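Local coordinates for protein CDP-glucose-4,6-dehydratase (Yersinia pseudotuberculosis, PDB 1RKX) that catalyses the NAD-dependent dehydration of CDP-D-glucose to CDP-4-dehydro-6-deoxy-D-glucose, as a member of the short-chain dehydrogenase/reductase superfamily, at residues C[37-42]-C[73-78]; C[58-63]-C[77-82]; C[209-214]-C[277-282]; C[232-237]-C[323-328]. All blocks are in the same frame, centred on the assembly; numbering follows the deposited sequence.

Interactions 1 and 2 form one cluster at the edge of the NAD-binding Rossmann sheet formed by strands 35-40 and 60-63. Their centres lie about 6 Å apart. Both use helix 69-79, and they reach neighbouring strands of one parallel sheet. Glu78 takes part in both. Leu41, at the end of interaction 1, meets the bound NAD. Interactions 3 and 4 lie on the opposite side of the chain's centre, with their own centres about 13 Å apart. They touch where helix 272-283 meets helix 322-338. Interaction 4 is about 30 Å from interaction 1 between centres, and interaction 3 about 37 Å. The side chain of His234 is about 11 Å from NAD and that of Leu212 about 14 Å.

Interaction 1 of 4, residues C[37-42]-C[73-78]; sequences KGYSLT and LESIRE. With NAD (nicotinamide-adenine-dinucleotide), chain G.
Lys37 runs its side chain out from the strand until CE and NZ overlap Ser75 on the facing helix. Strand 35-40 and helix 69-79 belong to the Rossmann fold, and the axes of 37-40 and 73-78 run antiparallel and approach to 10.0 Å. CG of Lys37 lies anti to the backbone N (chi1 180°), and the chain stays fully extended beyond it. This straight reach carries the ammonium group to the helix. NZ donates to Ser75 O at 2.7 Å, in the carbonyl plane and on a lone pair. It also forms a salt bridge to Glu78 OE1 at 2.7 Å, meeting that oxygen nearly along its C-O bond. A third bond, from NZ to Ser75 OG at 3.2 Å, is weak. The firmer partner of Ser75 OG is Glu62.

Tyr39 packs on the same serine. Its CD1 lies 3.4 Å from Ser75 OG, and its hydroxyl is hydrogen-bonded to Asp65 O. Beyond the strand the chain turns to the cofactor. Leu41 CG and CD1 pack against the adenine of NAD, and Leu41 N gives a weak hydrogen bond to the ribose hydroxyl O2B of NAD at 3.2 Å.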
# COMPACT_ATOMS: atom_id res chain seq x y z
N LYS C 37 -27.00 -29.91 11.75
CA LYS C 37 -28.13 -29.69 10.84
C LYS C 37 -27.55 -29.04 9.59
O LYS C 37 -26.75 -28.11 9.67
CB LYS C 37 -29.18 -28.76 11.45
CG LYS C 37 -30.37 -28.52 10.50
CD LYS C 37 -31.48 -27.69 11.14
CE LYS C 37 -32.66 -27.54 10.18
NZ LYS C 37 -33.75 -26.68 10.73
N GLY C 38 -27.96 -29.54 8.43
CA GLY C 38 -27.47 -29.00 7.17
C GLY C 38 -28.59 -28.37 6.35
O GLY C 38 -29.74 -28.78 6.44
N TYR C 39 -28.23 -27.39 5.53
CA TYR C 39 -29.18 -26.69 4.66
C TYR C 39 -28.48 -26.48 3.33
O TYR C 39 -27.53 -25.70 3.25
CB TYR C 39 -29.55 -25.34 5.29
CG TYR C 39 -30.62 -24.56 4.56
CD1 TYR C 39 -31.96 -24.65 4.94
CD2 TYR C 39 -30.30 -23.72 3.49
CE1 TYR C 39 -32.95 -23.91 4.29
CE2 TYR C 39 -31.29 -22.97 2.83
CZ TYR C 39 -32.61 -23.08 3.24
OH TYR C 39 -33.59 -22.34 2.61
N SER C 40 -28.95 -27.17 2.29
CA SER C 40 -28.36 -27.07 0.95
C SER C 40 -29.38 -27.45 -0.11
O SER C 40 -30.48 -27.90 0.20
CB SER C 40 -27.19 -28.05 0.79
OG SER C 40 -26.27 -28.02 1.87
N LEU C 41 -28.99 -27.29 -1.36
CA LEU C 41 -29.83 -27.72 -2.47
C LEU C 41 -29.41 -29.19 -2.58
O LEU C 41 -28.46 -29.62 -1.91
CB LEU C 41 -29.45 -27.01 -3.77
CG LEU C 41 -29.71 -25.51 -3.88
CD1 LEU C 41 -29.22 -25.02 -5.24
CD2 LEU C 41 -31.20 -25.23 -3.72
N THR C 42 -30.11 -29.96 -3.41
CA THR C 42 -29.77 -31.37 -3.60
C THR C 42 -28.30 -31.47 -4.02
O THR C 42 -27.79 -30.58 -4.71
CB THR C 42 -30.66 -31.99 -4.69
OG1 THR C 42 -32.01 -32.07 -4.21
CG2 THR C 42 -30.17 -33.38 -5.07
N LEU C 73 -34.24 -18.46 7.44
CA LEU C 73 -34.44 -17.92 8.78
C LEU C 73 -35.14 -18.95 9.66
O LEU C 73 -34.72 -19.20 10.80
CB LEU C 73 -35.29 -16.65 8.71
CG LEU C 73 -35.93 -16.09 9.99
CD1 LEU C 73 -34.84 -15.57 10.93
CD2 LEU C 73 -36.90 -14.97 9.61
N GLU C 74 -36.19 -19.56 9.13
CA GLU C 74 -36.95 -20.57 9.86
C GLU C 74 -36.11 -21.81 10.16
O GLU C 74 -36.16 -22.34 11.27
CB GLU C 74 -38.19 -20.99 9.07
CG GLU C 74 -39.25 -19.91 8.97
CD GLU C 74 -39.72 -19.43 10.32
OE1 GLU C 74 -40.14 -20.27 11.15
OE2 GLU C 74 -39.68 -18.20 10.57
N SER C 75 -35.34 -22.26 9.17
CA SER C 75 -34.50 -23.44 9.34
C SER C 75 -33.50 -23.21 10.48
O SER C 75 -33.20 -24.13 11.25
CB SER C 75 -33.74 -23.74 8.04
OG SER C 75 -32.92 -24.89 8.18
N ILE C 76 -33.00 -21.99 10.58
CA ILE C 76 -32.04 -21.65 11.62
C ILE C 76 -32.73 -21.45 12.98
O ILE C 76 -32.26 -21.96 14.00
CB ILE C 76 -31.25 -20.37 11.24
CG1 ILE C 76 -30.39 -20.66 10.00
CG2 ILE C 76 -30.39 -19.92 12.42
CD1 ILE C 76 -29.68 -19.44 9.42
N ARG C 77 -33.83 -20.70 12.98
CA ARG C 77 -34.57 -20.45 14.22
C ARG C 77 -35.06 -21.74 14.85
O ARG C 77 -35.06 -21.89 16.07
CB ARG C 77 -35.78 -19.55 13.94
CG ARG C 77 -36.70 -19.37 15.14
CD ARG C 77 -37.96 -18.64 14.73
NE ARG C 77 -37.66 -17.29 14.28
CZ ARG C 77 -38.43 -16.59 13.45
NH1 ARG C 77 -39.53 -17.13 12.96
NH2 ARG C 77 -38.08 -15.36 13.10
N GLU C 78 -35.51 -22.66 14.01
CA GLU C 78 -35.99 -23.96 14.47
C GLU C 78 -34.88 -24.74 15.16
O GLU C 78 -35.11 -25.41 16.17
CB GLU C 78 -36.52 -24.76 13.27
CG GLU C 78 -37.04 -26.16 13.57
CD GLU C 78 -35.93 -27.17 13.87
OE1 GLU C 78 -34.98 -27.27 13.06
OE2 GLU C 78 -36.03 -27.86 14.90
PA NAD G . -19.69 -28.09 -3.95
O1A NAD G . -20.32 -27.68 -5.22
O2A NAD G . -19.34 -29.52 -3.79
O5B NAD G . -20.61 -27.66 -2.70
C5B NAD G . -21.43 -26.48 -2.80
C4B NAD G . -22.62 -26.55 -1.84
O4B NAD G . -23.32 -25.31 -2.11
C3B NAD G . -23.60 -27.66 -2.18
O3B NAD G . -23.88 -28.36 -0.95
C2B NAD G . -24.78 -26.91 -2.76
O2B NAD G . -26.04 -27.62 -2.61
C1B NAD G . -24.69 -25.60 -2.03
N9A NAD G . -25.43 -24.54 -2.69
C8A NAD G . -25.12 -23.90 -3.87
N7A NAD G . -26.02 -22.98 -4.22
C5A NAD G . -26.95 -23.02 -3.21
C6A NAD G . -28.14 -22.29 -3.01
N6A NAD G . -28.63 -21.35 -3.80
N1A NAD G . -28.87 -22.57 -1.88
C2A NAD G . -28.40 -23.54 -1.04
N3A NAD G . -27.31 -24.28 -1.12
C4A NAD G . -26.62 -23.97 -2.25
O3 NAD G . -18.43 -27.20 -3.73
PN NAD G . -17.31 -27.19 -2.53
O1N NAD G . -16.06 -27.54 -3.21
O2N NAD G . -17.72 -28.18 -1.51
O5D NAD G . -17.29 -25.68 -2.08
C5D NAD G . -17.66 -25.39 -0.73
C4D NAD G . -17.51 -23.91 -0.44
O4D NAD G . -16.06 -23.67 -0.54
C3D NAD G . -18.13 -22.91 -1.41
O3D NAD G . -18.45 -21.71 -0.67
C2D NAD G . -16.99 -22.66 -2.39
O2D NAD G . -17.19 -21.41 -3.08
C1D NAD G . -15.81 -22.63 -1.46
N1N NAD G . -14.55 -22.85 -2.16
C2N NAD G . -14.14 -24.12 -2.61
C3N NAD G . -12.80 -24.32 -3.24
C7N NAD G . -12.43 -25.69 -3.63
O7N NAD G . -11.30 -25.83 -4.14
N7N NAD G . -13.24 -26.75 -3.47
C4N NAD G . -11.95 -23.10 -3.53
C5N NAD G . -12.55 -21.83 -3.02
C6N NAD G . -13.70 -21.72 -2.40

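Interaction 2 of 4, residues C[58-63]-C[77-82]; sequences GMQSEI and REFQPE
Glu78 OE1, paired in a salt bridge with Lys37, also lies 3.8 Å from Gln60 OE1. The two oxygens approach without a hydrogen bond, and the amide and carboxylate planes are turned well away from each other. Glu78 bends at its second torsion (chi2 -73°), which brings the carboxylate back toward the strand. Glu62 OE1 is 5.8 Å from Glu78 OE1. It accepts from Ser75 OG and makes a weak, long ion pair with Lys37 NZ, so the lysine probably eases the repulsion between the two acids.

The other arm of the Gln60 amide turns to Phe79. Gln60 NE2 sits at the ring edge, near the ring plane, 3.7 Å from Phe79 CE1 and equally near CD1. The amide plane stands almost upright to the ring, at 81°. NE2 lies at the rim rather than over the face. Arg11 makes a cation-pi contact with the same ring. Lys37 also touches both Gln60 and Phe79.

The helix stops just beyond this point. Gln80 leaves helical geometry with positive phi, and its side chain folds back along the last turn. Gln80 NE2 donates to Arg77 O at 2.6 Å, with an almost straight N-H...O angle of 178°. Pro81 then leads into strand 83-86. The contact joins edge strand 60-63 to the end of the helix that follows it, in the long beta-alpha-beta crossover to strand 83-86 that is typical of the Rossmann fold.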
# COMPACT_ATOMS: atom_id res chain seq x y z
N GLY C 58 -26.45 -39.35 9.78
CA GLY C 58 -26.13 -39.00 11.16
C GLY C 58 -26.40 -37.55 11.53
O GLY C 58 -25.81 -37.03 12.48
N MET C 59 -27.28 -36.89 10.79
CA MET C 59 -27.58 -35.49 11.05
C MET C 59 -28.95 -35.09 10.53
O MET C 59 -29.65 -35.91 9.93
CB MET C 59 -26.53 -34.61 10.35
CG MET C 59 -26.61 -34.70 8.83
SD MET C 59 -25.34 -33.76 7.93
CE MET C 59 -25.89 -32.06 8.25
N GLN C 60 -29.33 -33.84 10.78
CA GLN C 60 -30.59 -33.30 10.28
C GLN C 60 -30.23 -32.74 8.92
O GLN C 60 -29.36 -31.88 8.81
CB GLN C 60 -31.08 -32.15 11.16
CG GLN C 60 -31.77 -32.55 12.44
CD GLN C 60 -32.41 -31.35 13.12
OE1 GLN C 60 -33.18 -30.62 12.51
NE2 GLN C 60 -32.09 -31.16 14.40
N SER C 61 -30.90 -33.21 7.87
CA SER C 61 -30.61 -32.74 6.53
C SER C 61 -31.81 -32.04 5.89
O SER C 61 -32.82 -32.67 5.59
CB SER C 61 -30.17 -33.93 5.68
OG SER C 61 -29.83 -33.55 4.37
N GLU C 62 -31.70 -30.73 5.68
CA GLU C 62 -32.78 -29.98 5.06
C GLU C 62 -32.39 -29.48 3.68
O GLU C 62 -31.29 -28.95 3.49
CB GLU C 62 -33.19 -28.78 5.91
CG GLU C 62 -34.43 -28.07 5.37
CD GLU C 62 -34.82 -26.84 6.16
OE1 GLU C 62 -34.40 -26.72 7.33
OE2 GLU C 62 -35.56 -25.99 5.62
N ILE C 63 -33.27 -29.68 2.71
CA ILE C 63 -33.00 -29.22 1.36
C ILE C 63 -33.70 -27.88 1.17
O ILE C 63 -34.92 -27.77 1.31
CB ILE C 63 -33.52 -30.23 0.31
CG1 ILE C 63 -32.76 -31.56 0.44
CG2 ILE C 63 -33.36 -29.65 -1.08
CD1 ILE C 63 -31.25 -31.43 0.36
N ARG C 77 -33.83 -20.70 12.98
CA ARG C 77 -34.57 -20.45 14.22
C ARG C 77 -35.06 -21.74 14.85
O ARG C 77 -35.06 -21.89 16.07
CB ARG C 77 -35.78 -19.55 13.94
CG ARG C 77 -36.70 -19.37 15.14
CD ARG C 77 -37.96 -18.64 14.73
NE ARG C 77 -37.66 -17.29 14.28
CZ ARG C 77 -38.43 -16.59 13.45
NH1 ARG C 77 -39.53 -17.13 12.96
NH2 ARG C 77 -38.08 -15.36 13.10
N GLU C 78 -35.51 -22.66 14.01
CA GLU C 78 -35.99 -23.96 14.47
C GLU C 78 -34.88 -24.74 15.16
O GLU C 78 -35.11 -25.41 16.17
CB GLU C 78 -36.52 -24.76 13.27
CG GLU C 78 -37.04 -26.16 13.57
CD GLU C 78 -35.93 -27.17 13.87
OE1 GLU C 78 -34.98 -27.27 13.06
OE2 GLU C 78 -36.03 -27.86 14.90
N PHE C 79 -33.67 -24.64 14.63
CA PHE C 79 -32.52 -25.36 15.16
C PHE C 79 -31.78 -24.72 16.34
O PHE C 79 -31.23 -25.44 17.18
CB PHE C 79 -31.53 -25.63 14.02
CG PHE C 79 -30.38 -26.52 14.40
CD1 PHE C 79 -30.61 -27.83 14.81
CD2 PHE C 79 -29.08 -26.04 14.36
CE1 PHE C 79 -29.54 -28.66 15.16
CE2 PHE C 79 -28.00 -26.86 14.72
CZ PHE C 79 -28.24 -28.17 15.12
N GLN C 80 -31.75 -23.39 16.41
CA GLN C 80 -31.06 -22.69 17.49
C GLN C 80 -29.59 -23.11 17.58
O GLN C 80 -29.12 -23.58 18.62
CB GLN C 80 -31.75 -22.98 18.83
CG GLN C 80 -33.20 -22.53 18.91
CD GLN C 80 -33.35 -21.03 18.98
OE1 GLN C 80 -32.85 -20.39 19.90
NE2 GLN C 80 -34.06 -20.46 18.01
N PRO C 81 -28.83 -22.94 16.49
CA PRO C 81 -27.41 -23.32 16.51
C PRO C 81 -26.54 -22.38 17.35
O PRO C 81 -26.88 -21.21 17.53
CB PRO C 81 -27.03 -23.26 15.03
CG PRO C 81 -27.82 -22.07 14.56
CD PRO C 81 -29.19 -22.34 15.20
N GLU C 82 -25.43 -22.91 17.85
CA GLU C 82 -24.49 -22.12 18.64
C GLU C 82 -23.31 -21.81 17.72
O GLU C 82 -22.56 -20.87 17.94
CB GLU C 82 -23.94 -22.91 19.82
CG GLU C 82 -24.96 -23.59 20.70
CD GLU C 82 -24.28 -24.53 21.67
OE1 GLU C 82 -23.53 -24.04 22.54
OE2 GLU C 82 -24.48 -25.76 21.54

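Interaction 3 of 4, residues C[209-214]-C[277-282]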
# COMPACT_ATOMS: atom_id res chain seq x y z
N PRO C 209 -10.05 -35.10 -9.98
CA PRO C 209 -11.20 -35.95 -10.30
C PRO C 209 -11.09 -36.54 -11.71
O PRO C 209 -11.39 -37.71 -11.92
CB PRO C 209 -12.38 -34.99 -10.17
CG PRO C 209 -11.94 -34.10 -9.05
CD PRO C 209 -10.50 -33.81 -9.42
N ASP C 210 -10.65 -35.73 -12.66
CA ASP C 210 -10.50 -36.20 -14.03
C ASP C 210 -9.43 -37.27 -14.14
O ASP C 210 -9.53 -38.17 -14.98
CB ASP C 210 -10.17 -35.05 -14.98
CG ASP C 210 -11.35 -34.14 -15.21
OD1 ASP C 210 -12.50 -34.58 -14.98
OD2 ASP C 210 -11.14 -32.98 -15.63
N ILE C 211 -8.39 -37.17 -13.32
CA ILE C 211 -7.33 -38.17 -13.35
C ILE C 211 -7.91 -39.50 -12.90
O ILE C 211 -7.64 -40.54 -13.49
CB ILE C 211 -6.16 -37.79 -12.41
CG1 ILE C 211 -5.43 -36.56 -12.94
CG2 ILE C 211 -5.20 -38.97 -12.29
CD1 ILE C 211 -4.35 -36.03 -12.01
N LEU C 212 -8.73 -39.45 -11.85
CA LEU C 212 -9.35 -40.65 -11.31
C LEU C 212 -10.34 -41.25 -12.31
O LEU C 212 -10.46 -42.48 -12.40
CB LEU C 212 -10.04 -40.31 -9.98
CG LEU C 212 -9.08 -39.91 -8.85
CD1 LEU C 212 -9.84 -39.34 -7.66
CD2 LEU C 212 -8.26 -41.12 -8.44
N ARG C 213 -11.03 -40.40 -13.06
CA ARG C 213 -11.98 -40.88 -14.06
C ARG C 213 -11.24 -41.63 -15.17
O ARG C 213 -11.75 -42.60 -15.72
CB ARG C 213 -12.77 -39.71 -14.67
CG ARG C 213 -13.76 -39.04 -13.74
CD ARG C 213 -14.70 -38.13 -14.52
NE ARG C 213 -15.69 -37.46 -13.68
CZ ARG C 213 -15.46 -36.34 -12.99
NH1 ARG C 213 -14.27 -35.75 -13.04
NH2 ARG C 213 -16.43 -35.81 -12.25
N ALA C 214 -10.04 -41.15 -15.49
CA ALA C 214 -9.23 -41.79 -16.52
C ALA C 214 -8.76 -43.15 -16.01
O ALA C 214 -8.91 -44.16 -16.69
CB ALA C 214 -8.03 -40.91 -16.86
N GLU C 277 2.10 -38.19 -12.36
CA GLU C 277 3.09 -39.24 -12.22
C GLU C 277 2.98 -39.94 -10.88
O GLU C 277 3.03 -41.17 -10.80
CB GLU C 277 4.50 -38.67 -12.40
CG GLU C 277 4.79 -38.15 -13.80
CD GLU C 277 6.17 -37.52 -13.92
OE1 GLU C 277 6.55 -37.14 -15.04
OE2 GLU C 277 6.86 -37.41 -12.89
N GLN C 278 2.82 -39.16 -9.81
CA GLN C 278 2.70 -39.72 -8.47
C GLN C 278 1.43 -40.55 -8.35
O GLN C 278 1.44 -41.62 -7.73
CB GLN C 278 2.69 -38.62 -7.42
CG GLN C 278 3.91 -37.71 -7.45
CD GLN C 278 3.89 -36.68 -6.33
OE1 GLN C 278 4.65 -35.71 -6.36
NE2 GLN C 278 3.04 -36.90 -5.34
N MET C 279 0.34 -40.06 -8.93
CA MET C 279 -0.92 -40.77 -8.86
C MET C 279 -0.88 -42.05 -9.69
O MET C 279 -1.51 -43.05 -9.34
CB MET C 279 -2.07 -39.87 -9.33
CG MET C 279 -2.40 -38.77 -8.34
SD MET C 279 -3.81 -37.78 -8.84
CE MET C 279 -5.18 -38.88 -8.39
N VAL C 280 -0.13 -42.02 -10.78
CA VAL C 280 0.01 -43.20 -11.63
C VAL C 280 0.72 -44.28 -10.83
O VAL C 280 0.38 -45.46 -10.93
CB VAL C 280 0.84 -42.88 -12.90
CG1 VAL C 280 1.31 -44.17 -13.56
CG2 VAL C 280 0.00 -42.08 -13.88
N LYS C 281 1.71 -43.87 -10.05
CA LYS C 281 2.48 -44.79 -9.22
C LYS C 281 1.64 -45.35 -8.08
O LYS C 281 1.76 -46.52 -7.73
CB LYS C 281 3.71 -44.08 -8.66
CG LYS C 281 4.65 -43.54 -9.72
CD LYS C 281 5.84 -42.82 -9.10
CE LYS C 281 6.75 -42.23 -10.17
NZ LYS C 281 7.90 -41.51 -9.58
N TYR C 282 0.80 -44.51 -7.50
CA TYR C 282 -0.05 -44.94 -6.40
C TYR C 282 -1.18 -45.83 -6.90
O TYR C 282 -1.64 -46.72 -6.19
CB TYR C 282 -0.64 -43.73 -5.68
CG TYR C 282 0.39 -42.91 -4.93
CD1 TYR C 282 0.08 -41.63 -4.46
CD2 TYR C 282 1.67 -43.41 -4.68
CE1 TYR C 282 1.02 -40.88 -3.76
CE2 TYR C 282 2.61 -42.67 -3.99
CZ TYR C 282 2.29 -41.40 -3.53
OH TYR C 282 3.22 -40.66 -2.86
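Met279 carries most of this contact. Its side chain points from helix 272-283 at helix 207-216 and ends on Ile211 and Leu212. The sulfur and the methyl group meet different partners. Met279 SD lies 3.7 Å from Ile211 CD1. It also faces Ile211 CG2 at 3.9 Å, so the sulfur touches both branches of the isoleucine. The terminal bond then bends away from the extended line (chi3 78°). This carries Met279 CE to Leu212 CD2, at 3.8 Å, while CE keeps touching Ile211 CG2. Met279 and Ile211 are set aslant to each other, whereas Leu212 lies at about a right angle to the methionine.

Val208 and Phe215 also touch Met279. With Ile211 and Leu212 they give the i, i+3, i+4, i+7 set of residues, so the methionine enters helix 207-216 as a knob into a hole. Both helices probably belong to the smaller C-terminal part of the extended short-chain dehydrogenase/reductase fold, which in relatives binds the nucleotide sugar. Leu212 also touches Ile329 and His333 of helix 322-338, so three helices meet around this residue.

No hydrogen bond crosses between the two segments. The contact is apolar, and Ile211, Leu212 and Met279 are all buried. Elsewhere on helix 207-216, Arg213 NH1 and Asp210 OD1 form a salt bridge of 2.9 Å, and Arg213 NH2 is also bonded to Ala203 O. On the partner helix, Tyr282 touches Glu327 of helix 322-338.

Interaction 4 of 4, residues C[232-237]-C[323-328]; sequences WQHVLE and NTTLEY
His234 has CG anti to its own backbone N (chi1 -170°), and Thr325 has CG2 anti likewise, with OG1 beside its N (chi1 -70°). These torsions bring both branches of the threonine to the histidine. Thr325 OG1 lies 3.4 Å from His234 CB. Thr325 CG2 touches His234 CB and then comes to the edge of the imidazole, near its plane, 3.7 Å from CD2. On the next turn of the helix, CB of Tyr328 approaches the ring more distantly.

His234 ends strand 229-234, just before the turn into helix 236-251. Leu236 N donates to His234 ND1 at 3.1 Å, almost straight (172°) and close to the ring plane. This is a capping bond at the helix start. In this extended short-chain dehydrogenase/reductase fold, helix 322-338 packs on the strand-to-helix junction between 229-234 and 236-251. His234 NE2 is hydrogen-bonded to Glu349, so both ring nitrogens are engaged and the rotation of the ring is fixed. Trp320 meets the ring edge-to-face.

One water ties the two segments together. It accepts from His234 N at 2.9 Å and lies 2.6 Å from Thr325 OG1, which is also hydrogen-bonded to Asn321 O. The same water is 3.0 Å from Glu237 OE2, to which it probably donates, an oxygen that Trp320 N holds as well.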
# COMPACT_ATOMS: atom_id res chain seq x y z
N TRP C 232 -2.19 -27.07 -4.02
CA TRP C 232 -3.13 -28.13 -3.68
C TRP C 232 -3.04 -28.53 -2.21
O TRP C 232 -1.97 -28.52 -1.61
CB TRP C 232 -2.85 -29.37 -4.54
CG TRP C 232 -2.92 -29.12 -6.02
CD1 TRP C 232 -1.88 -29.10 -6.90
CD2 TRP C 232 -4.10 -28.83 -6.78
NE1 TRP C 232 -2.33 -28.82 -8.16
CE2 TRP C 232 -3.69 -28.65 -8.12
CE3 TRP C 232 -5.46 -28.70 -6.46
CZ2 TRP C 232 -4.60 -28.35 -9.14
CZ3 TRP C 232 -6.36 -28.41 -7.48
CH2 TRP C 232 -5.93 -28.23 -8.80
N GLN C 233 -4.19 -28.87 -1.63
CA GLN C 233 -4.24 -29.30 -0.24
C GLN C 233 -5.41 -30.25 -0.04
O GLN C 233 -6.48 -30.09 -0.65
CB GLN C 233 -4.39 -28.10 0.69
CG GLN C 233 -5.59 -27.21 0.39
CD GLN C 233 -5.66 -25.99 1.27
OE1 GLN C 233 -6.37 -25.02 0.96
NE2 GLN C 233 -4.94 -26.02 2.39
N HIS C 234 -5.22 -31.25 0.81
CA HIS C 234 -6.28 -32.20 1.09
C HIS C 234 -7.40 -31.42 1.77
O HIS C 234 -7.15 -30.52 2.57
CB HIS C 234 -5.77 -33.32 1.99
CG HIS C 234 -6.72 -34.47 2.14
ND1 HIS C 234 -7.83 -34.41 2.96
CD2 HIS C 234 -6.74 -35.69 1.56
CE1 HIS C 234 -8.49 -35.55 2.87
NE2 HIS C 234 -7.85 -36.35 2.03
N VAL C 235 -8.64 -31.78 1.44
CA VAL C 235 -9.81 -31.10 1.99
C VAL C 235 -9.81 -31.00 3.52
O VAL C 235 -10.31 -30.03 4.07
CB VAL C 235 -11.11 -31.79 1.50
CG1 VAL C 235 -11.14 -33.25 1.94
CG2 VAL C 235 -12.33 -31.03 2.03
N LEU C 236 -9.23 -31.98 4.20
CA LEU C 236 -9.21 -31.93 5.66
C LEU C 236 -8.28 -30.85 6.23
O LEU C 236 -8.43 -30.44 7.37
CB LEU C 236 -8.83 -33.30 6.22
CG LEU C 236 -9.79 -34.44 5.87
CD1 LEU C 236 -9.29 -35.74 6.47
CD2 LEU C 236 -11.20 -34.12 6.39
N GLU C 237 -7.31 -30.38 5.43
CA GLU C 237 -6.38 -29.36 5.90
C GLU C 237 -7.10 -28.04 6.22
O GLU C 237 -7.03 -27.56 7.35
CB GLU C 237 -5.28 -29.14 4.85
CG GLU C 237 -4.49 -30.43 4.52
CD GLU C 237 -3.28 -30.66 5.42
OE1 GLU C 237 -3.37 -30.45 6.65
OE2 GLU C 237 -2.23 -31.08 4.88
N ASN C 323 2.30 -35.56 -1.58
CA ASN C 323 2.43 -36.99 -1.82
C ASN C 323 1.52 -37.80 -0.91
O ASN C 323 0.80 -38.68 -1.37
CB ASN C 323 3.88 -37.45 -1.61
CG ASN C 323 4.84 -36.81 -2.60
OD1 ASN C 323 5.99 -37.23 -2.72
ND2 ASN C 323 4.38 -35.78 -3.30
N THR C 324 1.56 -37.51 0.38
CA THR C 324 0.73 -38.20 1.35
C THR C 324 -0.74 -38.04 0.94
O THR C 324 -1.50 -39.01 0.89
CB THR C 324 0.92 -37.62 2.76
OG1 THR C 324 2.27 -37.82 3.18
CG2 THR C 324 -0.03 -38.28 3.75
N THR C 325 -1.11 -36.80 0.63
CA THR C 325 -2.48 -36.48 0.22
C THR C 325 -2.91 -37.25 -1.03
O THR C 325 -4.01 -37.82 -1.06
CB THR C 325 -2.63 -34.95 -0.00
OG1 THR C 325 -2.54 -34.29 1.27
CG2 THR C 325 -3.96 -34.62 -0.68
N LEU C 326 -2.06 -37.28 -2.04
CA LEU C 326 -2.38 -37.99 -3.28
C LEU C 326 -2.55 -39.49 -3.01
O LEU C 326 -3.36 -40.16 -3.65
CB LEU C 326 -1.28 -37.77 -4.33
CG LEU C 326 -1.18 -36.37 -4.93
CD1 LEU C 326 0.01 -36.29 -5.88
CD2 LEU C 326 -2.47 -36.04 -5.67
N GLU C 327 -1.76 -40.02 -2.08
CA GLU C 327 -1.85 -41.43 -1.73
C GLU C 327 -3.24 -41.70 -1.15
O GLU C 327 -3.88 -42.69 -1.51
CB GLU C 327 -0.76 -41.79 -0.73
CG GLU C 327 -0.87 -43.19 -0.15
CD GLU C 327 0.42 -43.65 0.49
OE1 GLU C 327 1.24 -44.26 -0.22
OE2 GLU C 327 0.62 -43.39 1.69
N TYR C 328 -3.70 -40.83 -0.27
CA TYR C 328 -5.03 -40.99 0.32
C TYR C 328 -6.14 -40.86 -0.74
O TYR C 328 -7.14 -41.57 -0.66
CB TYR C 328 -5.28 -39.95 1.42
CG TYR C 328 -4.70 -40.29 2.79
CD1 TYR C 328 -3.46 -39.79 3.20
CD2 TYR C 328 -5.41 -41.09 3.68
CE1 TYR C 328 -2.95 -40.07 4.47
CE2 TYR C 328 -4.91 -41.39 4.95
CZ TYR C 328 -3.68 -40.87 5.34
OH TYR C 328 -3.18 -41.16 6.59
O HOH W 1 -2.59 -31.77 1.98